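Local coordinates for peptidoglycan synthetase penicillin-binding protein 3 (PDB 4YE5) that probably binds penicillin and probably cross-links peptidoglycan strands as a transpeptidase, at residues A[370-375]-A[408-413]; A[423-428]-A[447-452]; A[256-261]-A[276-281]. All coordinates share one frame; numbering follows the deposited sequence.

All three contacts lie in the penicillin-binding transpeptidase region of the chain. They follow one another in series: interaction 3 closes before interaction 1 opens, and interaction 1 closes before interaction 2 opens. Interaction 1 is the middle one, its centre 11 Å from that of interaction 2 and 12 Å from that of interaction 3. Helix 408-419 links them. Its Met409 and Asn413 bond to Gln427 and Lys425 of interaction 2, while Val408 and Met409 pack on Leu258 and Ala278 of interaction 3. Interactions 2 and 3 do not touch. Helix 408-419 thus connects the edge of the five-stranded antiparallel sheet to a small two-stranded antiparallel sheet at the surface, within the probable transpeptidase domain.

Interaction 1 of 3, residues A[370-375]-A[408-413]; sequences QATGLN and VMQLTN
The irregular segment 370-375 passes beside the first turns of helix 408-419, with Thr372 and Gln410 nearest in backbone, 6.5 Å between their CA atoms. Gln370 and Gln410 make the one hydrogen bond across the contact. Gln410 NE2 donates a hydrogen bond to Gln370 O at 2.7 Å, with an N-H...O angle of 146°. The oxygen lies in the amide plane of Gln410, but the nitrogen sits above the carbonyl plane of Gln370. The extended Gln410 chain carries the amide across to the loop, and NE2 also bonds to Glu381 O.

Beside this bond the contact is apolar. Thr372 CG2 rests on Met409 CB at 3.8 Å and on Gln410 CG at 3.9 Å. With chi1 at 61°, the Thr372 methyl faces the helix while OG1 accepts from Leu374 N at 3.0 Å, an ST turn. OG1 is also hydrogen-bonded to Glu379. Leu374 CD1 meets CG of Met409, a selenomethionine, at 4.1 Å.

The helix is covered on further sides by the five-stranded sheet. Val408, Met409 and Thr412 pack on strand 242-249, Val408 and Thr412 also touch strand 517-524, and Leu374 reaches Ile255 of strand 255-260.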
loop_
_atom_site.group_PDB
_atom_site.type_symbol
_atom_site.label_atom_id
_atom_site.label_comp_id
_atom_site.label_asym_id
_atom_site.label_seq_id
_atom_site.Cartn_x
_atom_site.Cartn_y
_atom_site.Cartn_z
ATOM N N GLN A 370 16.109 -7.217 1.451
ATOM C CA GLN A 370 15.738 -6.515 2.674
ATOM C C GLN A 370 14.325 -5.940 2.584
ATOM O O GLN A 370 13.848 -5.582 1.496
ATOM C CB GLN A 370 16.737 -5.392 2.935
ATOM C CG GLN A 370 18.176 -5.852 2.876
ATOM C CD GLN A 370 19.123 -4.704 2.679
ATOM O OE1 GLN A 370 19.245 -3.833 3.538
ATOM N NE2 GLN A 370 19.791 -4.679 1.530
ATOM N N ALA A 371 13.658 -5.838 3.725
ATOM C CA ALA A 371 12.323 -5.271 3.762
ATOM C C ALA A 371 12.357 -3.845 3.203
ATOM O O ALA A 371 13.312 -3.101 3.434
ATOM C CB ALA A 371 11.793 -5.282 5.194
ATOM N N THR A 372 11.343 -3.467 2.435
ATOM C CA THR A 372 11.252 -2.077 1.969
ATOM C C THR A 372 11.095 -1.110 3.139
ATOM O O THR A 372 11.447 0.066 3.045
ATOM C CB THR A 372 10.046 -1.864 1.052
ATOM O OG1 THR A 372 8.847 -2.166 1.779
ATOM C CG2 THR A 372 10.155 -2.764 -0.186
ATOM N N GLY A 373 10.558 -1.614 4.242
ATOM C CA GLY A 373 10.234 -0.762 5.375
ATOM C C GLY A 373 8.825 -0.197 5.263
ATOM O O GLY A 373 8.355 0.470 6.171
ATOM N N LEU A 374 8.139 -0.470 4.154
ATOM C CA LEU A 374 6.753 -0.002 3.989
ATOM C C LEU A 374 5.758 -0.708 4.914
ATOM O O LEU A 374 4.681 -0.175 5.192
ATOM C CB LEU A 374 6.290 -0.180 2.542
ATOM C CG LEU A 374 6.979 0.683 1.477
ATOM C CD1 LEU A 374 6.758 0.066 0.101
ATOM C CD2 LEU A 374 6.477 2.118 1.517
ATOM N N ASN A 375 6.112 -1.911 5.355
ATOM C CA ASN A 375 5.255 -2.725 6.231
ATOM C C ASN A 375 3.888 -3.078 5.651
ATOM O O ASN A 375 2.918 -3.204 6.388
ATOM C CB ASN A 375 5.055 -2.063 7.595
ATOM C CG ASN A 375 6.360 -1.749 8.291
ATOM O OD1 ASN A 375 7.289 -2.563 8.304
ATOM N ND2 ASN A 375 6.443 -0.556 8.873
ATOM N N VAL A 408 8.251 -5.884 -6.767
ATOM C CA VAL A 408 8.280 -4.712 -7.621
ATOM C C VAL A 408 8.763 -3.455 -6.890
ATOM O O VAL A 408 9.401 -2.587 -7.504
ATOM C CB VAL A 408 6.907 -4.492 -8.358
ATOM C CG1 VAL A 408 5.836 -3.950 -7.412
ATOM C CG2 VAL A 408 7.085 -3.547 -9.564
HETATM N N MSE A 409 8.496 -3.354 -5.581
HETATM C CA MSE A 409 8.909 -2.169 -4.824
HETATM C C MSE A 409 10.437 -2.125 -4.676
HETATM O O MSE A 409 11.069 -1.067 -4.780
HETATM C CB MSE A 409 8.259 -2.129 -3.428
HETATM C CG MSE A 409 6.735 -2.014 -3.430
HETATM SE SE MSE A 409 5.857 -3.754 -3.577
HETATM C CE MSE A 409 6.143 -4.463 -1.767
ATOM N N GLN A 410 11.027 -3.278 -4.389
ATOM C CA GLN A 410 12.480 -3.371 -4.251
ATOM C C GLN A 410 13.183 -3.084 -5.583
ATOM O O GLN A 410 14.184 -2.371 -5.632
ATOM C CB GLN A 410 12.865 -4.773 -3.790
ATOM C CG GLN A 410 12.476 -5.072 -2.348
ATOM C CD GLN A 410 12.738 -6.520 -2.007
ATOM O OE1 GLN A 410 12.500 -7.399 -2.838
ATOM N NE2 GLN A 410 13.245 -6.782 -0.794
ATOM N N LEU A 411 12.658 -3.642 -6.665
ATOM C CA LEU A 411 13.256 -3.417 -7.977
ATOM C C LEU A 411 13.195 -1.925 -8.329
ATOM O O LEU A 411 14.154 -1.336 -8.816
ATOM C CB LEU A 411 12.498 -4.231 -9.032
ATOM C CG LEU A 411 13.083 -4.153 -10.442
ATOM C CD1 LEU A 411 14.536 -4.533 -10.389
ATOM C CD2 LEU A 411 12.307 -5.077 -11.382
ATOM N N THR A 412 12.052 -1.318 -8.042
ATOM C CA THR A 412 11.803 0.057 -8.392
ATOM C C THR A 412 12.694 0.976 -7.551
ATOM O O THR A 412 13.249 1.936 -8.067
ATOM C CB THR A 412 10.317 0.399 -8.206
ATOM O OG1 THR A 412 9.547 -0.352 -9.157
ATOM C CG2 THR A 412 10.055 1.881 -8.442
ATOM N N ASN A 413 12.837 0.672 -6.262
ATOM C CA ASN A 413 13.724 1.451 -5.415
ATOM C C ASN A 413 15.196 1.337 -5.843
ATOM O O ASN A 413 15.933 2.317 -5.785
ATOM C CB ASN A 413 13.589 1.078 -3.931
ATOM C CG ASN A 413 13.823 2.275 -3.016
ATOM O OD1 ASN A 413 13.584 3.423 -3.413
ATOM N ND2 ASN A 413 14.286 2.021 -1.789
#

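Interaction 2 of 3, residues A[423-428]-A[447-452]; sequences VKKPQR and GEATRV
Segments 423-428 and 447-452 run antiparallel and form a small two-stranded sheet between strands 423-424 and 450-451. Lys424 and Thr450 are the hydrogen-bonded pair. Lys424 N bonds to Thr450 O at 2.9 Å, and Thr450 N returns a bond to Lys424 O at 3.0 Å. Val423 and Arg451 form the adjoining non-hydrogen-bonded pair.

On the face of Val423 and Arg451, Val423 CG2 lies over one face of the guanidinium group, 3.4 Å from Arg451 NH2. The two side chains cross at about a right angle. Arg451 NH1 bonds to the backbone oxygens of Lys421 and Ile453, which hold the guanidinium beside the valine. Val423 CG1, anti to its own N (chi1 171°), turns instead to Ala449 CB at 4.0 Å.

On the face of Lys424 and Thr450, Lys424 CB packs on Val452 CG2 at 3.7 Å. Both residues also rest on Val417 of helix 408-419. Farther along, the Pro426 ring lies against the backbone of Gly447 and Glu448.

Bends at chi3 and chi4 fold the Lys424 amine back to a water. That water accepts from Lys424 NZ at 3.0 Å and donates to Lys424 O and Glu448 O.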
loop_
_atom_site.group_PDB
_atom_site.type_symbol
_atom_site.label_atom_id
_atom_site.label_comp_id
_atom_site.label_asym_id
_atom_site.label_seq_id
_atom_site.Cartn_x
_atom_site.Cartn_y
_atom_site.Cartn_z
ATOM N N VAL A 423 21.732 7.863 -4.534
ATOM C CA VAL A 423 21.211 7.854 -3.171
ATOM C C VAL A 423 19.930 7.009 -3.120
ATOM O O VAL A 423 19.054 7.129 -3.979
ATOM C CB VAL A 423 20.926 9.287 -2.662
ATOM C CG1 VAL A 423 20.178 9.267 -1.320
ATOM C CG2 VAL A 423 22.237 10.090 -2.536
ATOM N N LYS A 424 19.850 6.118 -2.141
ATOM C CA LYS A 424 18.624 5.345 -1.934
ATOM C C LYS A 424 17.866 5.892 -0.732
ATOM O O LYS A 424 18.411 5.968 0.376
ATOM C CB LYS A 424 18.931 3.856 -1.705
ATOM C CG LYS A 424 17.659 2.991 -1.549
ATOM C CD LYS A 424 17.938 1.501 -1.725
ATOM C CE LYS A 424 18.683 0.920 -0.536
ATOM N NZ LYS A 424 17.864 0.922 0.699
ATOM N N LYS A 425 16.613 6.277 -0.951
ATOM C CA LYS A 425 15.732 6.669 0.144
ATOM C C LYS A 425 14.799 5.548 0.566
ATOM O O LYS A 425 14.453 4.687 -0.237
ATOM C CB LYS A 425 14.900 7.881 -0.259
ATOM C CG LYS A 425 15.676 9.189 -0.232
ATOM C CD LYS A 425 14.721 10.362 -0.263
ATOM C CE LYS A 425 15.441 11.664 -0.054
ATOM N NZ LYS A 425 14.539 12.788 -0.387
ATOM N N PRO A 426 14.372 5.553 1.838
ATOM C CA PRO A 426 13.291 4.624 2.168
ATOM C C PRO A 426 12.038 5.050 1.393
ATOM O O PRO A 426 11.758 6.240 1.300
ATOM C CB PRO A 426 13.098 4.833 3.676
ATOM C CG PRO A 426 13.627 6.224 3.938
ATOM C CD PRO A 426 14.761 6.404 2.974
ATOM N N GLN A 427 11.308 4.110 0.810
ATOM C CA GLN A 427 10.073 4.486 0.126
ATOM C C GLN A 427 9.007 4.878 1.129
ATOM O O GLN A 427 9.078 4.488 2.296
ATOM C CB GLN A 427 9.576 3.339 -0.748
ATOM C CG GLN A 427 10.438 3.148 -1.978
ATOM C CD GLN A 427 10.446 1.703 -2.416
ATOM O OE1 GLN A 427 10.691 0.793 -1.601
ATOM N NE2 GLN A 427 10.198 1.473 -3.701
ATOM N N ARG A 428 8.023 5.644 0.670
ATOM C CA ARG A 428 6.935 6.092 1.546
ATOM C C ARG A 428 5.585 5.886 0.875
ATOM O O ARG A 428 5.434 6.171 -0.302
ATOM C CB ARG A 428 7.087 7.580 1.903
ATOM C CG ARG A 428 6.140 8.028 3.002
ATOM C CD ARG A 428 6.488 9.438 3.528
ATOM N NE ARG A 428 6.313 10.452 2.486
ATOM C CZ ARG A 428 5.922 11.708 2.703
ATOM N NH1 ARG A 428 5.645 12.133 3.930
ATOM N NH2 ARG A 428 5.795 12.541 1.680
ATOM N N GLY A 447 14.451 4.610 9.090
ATOM C CA GLY A 447 15.663 4.434 8.308
ATOM C C GLY A 447 15.976 5.640 7.436
ATOM O O GLY A 447 15.093 6.423 7.085
ATOM N N GLU A 448 17.242 5.783 7.071
ATOM C CA GLU A 448 17.691 7.003 6.419
ATOM C C GLU A 448 18.131 6.830 4.975
ATOM O O GLU A 448 18.374 5.715 4.498
ATOM C CB GLU A 448 18.816 7.642 7.230
ATOM C CG GLU A 448 19.745 6.636 7.880
ATOM C CD GLU A 448 20.524 7.231 9.043
ATOM O OE1 GLU A 448 21.300 8.186 8.814
ATOM O OE2 GLU A 448 20.350 6.753 10.185
ATOM N N ALA A 449 18.220 7.955 4.277
ATOM C CA ALA A 449 18.829 7.983 2.960
ATOM C C ALA A 449 20.271 7.486 3.078
ATOM O O ALA A 449 20.978 7.844 4.012
ATOM C CB ALA A 449 18.794 9.395 2.406
ATOM N N THR A 450 20.705 6.647 2.144
ATOM C CA THR A 450 22.087 6.184 2.160
ATOM C C THR A 450 22.688 6.313 0.775
ATOM O O THR A 450 22.006 6.076 -0.221
ATOM C CB THR A 450 22.197 4.697 2.597
ATOM O OG1 THR A 450 21.627 3.858 1.584
ATOM C CG2 THR A 450 21.454 4.467 3.899
ATOM N N ARG A 451 23.968 6.646 0.700
ATOM C CA ARG A 451 24.616 6.653 -0.606
ATOM C C ARG A 451 24.986 5.230 -0.997
ATOM O O ARG A 451 25.727 4.558 -0.270
ATOM C CB ARG A 451 25.877 7.530 -0.616
ATOM C CG ARG A 451 26.651 7.448 -1.957
ATOM C CD ARG A 451 27.530 8.695 -2.225
ATOM N NE ARG A 451 26.745 9.926 -2.174
ATOM C CZ ARG A 451 25.941 10.354 -3.146
ATOM N NH1 ARG A 451 25.805 9.655 -4.270
ATOM N NH2 ARG A 451 25.272 11.485 -2.994
ATOM N N VAL A 452 24.506 4.786 -2.158
ATOM C CA VAL A 452 24.823 3.441 -2.650
ATOM C C VAL A 452 26.072 3.463 -3.538
ATOM O O VAL A 452 26.936 2.585 -3.432
ATOM C CB VAL A 452 23.623 2.821 -3.418
ATOM C CG1 VAL A 452 23.985 1.452 -3.960
ATOM C CG2 VAL A 452 22.388 2.724 -2.506
HETATM O O HOH W 1 17.960 3.621 2.080
#

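Interaction 3 of 3, residues A[256-261]-A[276-281]; sequences LALADS and SRAVSE
Apolar packing joins Leu258 of strand 255-260 to Ala278 and Val279 of the short helix 277-280. Leu258 CD1 rests on Ala278 CB at 3.9 Å. The other leucine branch, CD2, meets Val279 CG2 at 4.2 Å, the two side chains crossing at about a right angle. The leucine CG is anti to the backbone N (chi1 -178°), and its two methyls are spread over neighbouring helix residues. In a backbone contact, Ala259 O approaches Ala278 CB at 3.5 Å.

Polar groups gather at the helix start. Ser276 is the N-cap, and its OG takes a weak bond from Ala278 N. The Asp260 carboxylate lies beside this end of the helix, but its modelled approach to Ser276 OG is too short to be trusted. The position of OG is therefore uncertain and the capping bond tentative. Asp260 OD1 is bonded to Asp262 N.

Two waters appear to link the segments. One donates to Leu258 O at 2.8 Å and tentatively bonds to Ser276 OG. The other accepts from Arg277 N at 3.0 Å; its weak bond to Asp260 OD2 is also tentative.

Strand 255-260 is an outermost strand of the five-stranded sheet, beside 242-249. Ala257 and Ala259 pack on helix 221-238, while Asp260 and Ser276 touch Ser158 of helix 157-160.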
loop_
_atom_site.group_PDB
_atom_site.type_symbol
_atom_site.label_atom_id
_atom_site.label_comp_id
_atom_site.label_asym_id
_atom_site.label_seq_id
_atom_site.Cartn_x
_atom_site.Cartn_y
_atom_site.Cartn_z
ATOM N N LEU A 256 3.338 6.887 -5.919
ATOM C CA LEU A 256 2.174 7.574 -6.473
ATOM C C LEU A 256 1.124 6.609 -6.978
ATOM O O LEU A 256 -0.046 6.987 -7.110
ATOM C CB LEU A 256 2.603 8.465 -7.635
ATOM C CG LEU A 256 2.951 9.928 -7.342
ATOM C CD1 LEU A 256 3.417 10.191 -5.914
ATOM C CD2 LEU A 256 4.021 10.329 -8.300
ATOM N N ALA A 257 1.553 5.389 -7.317
ATOM C CA ALA A 257 0.641 4.318 -7.717
ATOM C C ALA A 257 1.296 2.973 -7.488
ATOM O O ALA A 257 2.504 2.820 -7.688
ATOM C CB ALA A 257 0.212 4.452 -9.208
ATOM N N LEU A 258 0.485 1.992 -7.094
ATOM C CA LEU A 258 0.951 0.623 -6.911
ATOM C C LEU A 258 -0.221 -0.258 -7.271
ATOM O O LEU A 258 -1.188 -0.361 -6.503
ATOM C CB LEU A 258 1.376 0.383 -5.458
ATOM C CG LEU A 258 1.941 -0.994 -5.079
ATOM C CD1 LEU A 258 3.159 -1.330 -5.980
ATOM C CD2 LEU A 258 2.358 -1.025 -3.597
ATOM N N ALA A 259 -0.149 -0.879 -8.440
ATOM C CA ALA A 259 -1.360 -1.389 -9.086
ATOM C C ALA A 259 -1.195 -2.804 -9.601
ATOM O O ALA A 259 -0.079 -3.228 -9.926
ATOM C CB ALA A 259 -1.739 -0.462 -10.250
ATOM N N ASP A 260 -2.303 -3.542 -9.660
ATOM C CA ASP A 260 -2.289 -4.857 -10.283
ATOM C C ASP A 260 -3.506 -4.990 -11.205
ATOM O O ASP A 260 -4.402 -4.142 -11.188
ATOM C CB ASP A 260 -2.241 -5.983 -9.244
ATOM C CG ASP A 260 -3.446 -5.978 -8.302
ATOM O OD1 ASP A 260 -4.605 -5.970 -8.778
ATOM O OD2 ASP A 260 -3.225 -5.952 -7.074
ATOM N N SER A 261 -3.501 -6.023 -12.037
ATOM C CA SER A 261 -4.562 -6.235 -13.023
ATOM C C SER A 261 -5.784 -6.938 -12.437
ATOM O O SER A 261 -6.753 -7.185 -13.151
ATOM C CB SER A 261 -4.027 -7.104 -14.174
ATOM O OG SER A 261 -3.465 -8.279 -13.615
ATOM N N SER A 276 -2.673 -7.415 -2.441
ATOM C CA SER A 276 -2.525 -7.117 -3.856
ATOM C C SER A 276 -1.352 -7.907 -4.387
ATOM O O SER A 276 -0.301 -7.990 -3.727
ATOM C CB SER A 276 -2.212 -5.634 -4.054
ATOM O OG SER A 276 -1.821 -5.404 -5.400
ATOM N N ARG A 277 -1.505 -8.484 -5.572
ATOM C CA ARG A 277 -0.369 -9.157 -6.205
ATOM C C ARG A 277 0.867 -8.240 -6.354
ATOM O O ARG A 277 1.993 -8.700 -6.265
ATOM C CB ARG A 277 -0.764 -9.688 -7.576
ATOM C CG ARG A 277 0.263 -10.631 -8.141
ATOM C CD ARG A 277 -0.083 -11.045 -9.556
ATOM N NE ARG A 277 -1.459 -11.514 -9.690
ATOM C CZ ARG A 277 -1.864 -12.759 -9.461
ATOM N NH1 ARG A 277 -1.006 -13.687 -9.040
ATOM N NH2 ARG A 277 -3.137 -13.065 -9.641
ATOM N N ALA A 278 0.654 -6.948 -6.603
ATOM C CA ALA A 278 1.774 -5.994 -6.662
ATOM C C ALA A 278 2.597 -5.996 -5.369
ATOM O O ALA A 278 3.823 -5.861 -5.402
ATOM C CB ALA A 278 1.257 -4.564 -6.987
ATOM N N VAL A 279 1.927 -6.154 -4.227
ATOM C CA VAL A 279 2.622 -6.221 -2.934
ATOM C C VAL A 279 3.358 -7.544 -2.719
ATOM O O VAL A 279 4.513 -7.557 -2.267
ATOM C CB VAL A 279 1.622 -5.987 -1.737
ATOM C CG1 VAL A 279 2.282 -6.261 -0.385
ATOM C CG2 VAL A 279 1.058 -4.562 -1.769
ATOM N N SER A 280 2.695 -8.664 -3.032
ATOM C CA SER A 280 3.220 -9.985 -2.652
ATOM C C SER A 280 4.144 -10.679 -3.663
ATOM O O SER A 280 5.020 -11.452 -3.280
ATOM C CB SER A 280 2.060 -10.938 -2.327
ATOM O OG SER A 280 1.163 -11.022 -3.421
ATOM N N GLU A 281 3.941 -10.434 -4.951
ATOM C CA GLU A 281 4.674 -11.196 -5.965
ATOM C C GLU A 281 6.200 -11.014 -5.870
ATOM O O GLU A 281 6.693 -9.889 -5.761
ATOM C CB GLU A 281 4.205 -10.787 -7.367
ATOM C CG GLU A 281 4.566 -11.810 -8.432
ATOM C CD GLU A 281 3.683 -13.052 -8.342
ATOM O OE1 GLU A 281 2.537 -12.950 -7.871
ATOM O OE2 GLU A 281 4.131 -14.132 -8.738
HETATM O O HOH W 2 -2.392 -2.719 -5.581
HETATM O O HOH W 3 -4.154 -9.096 -6.743
#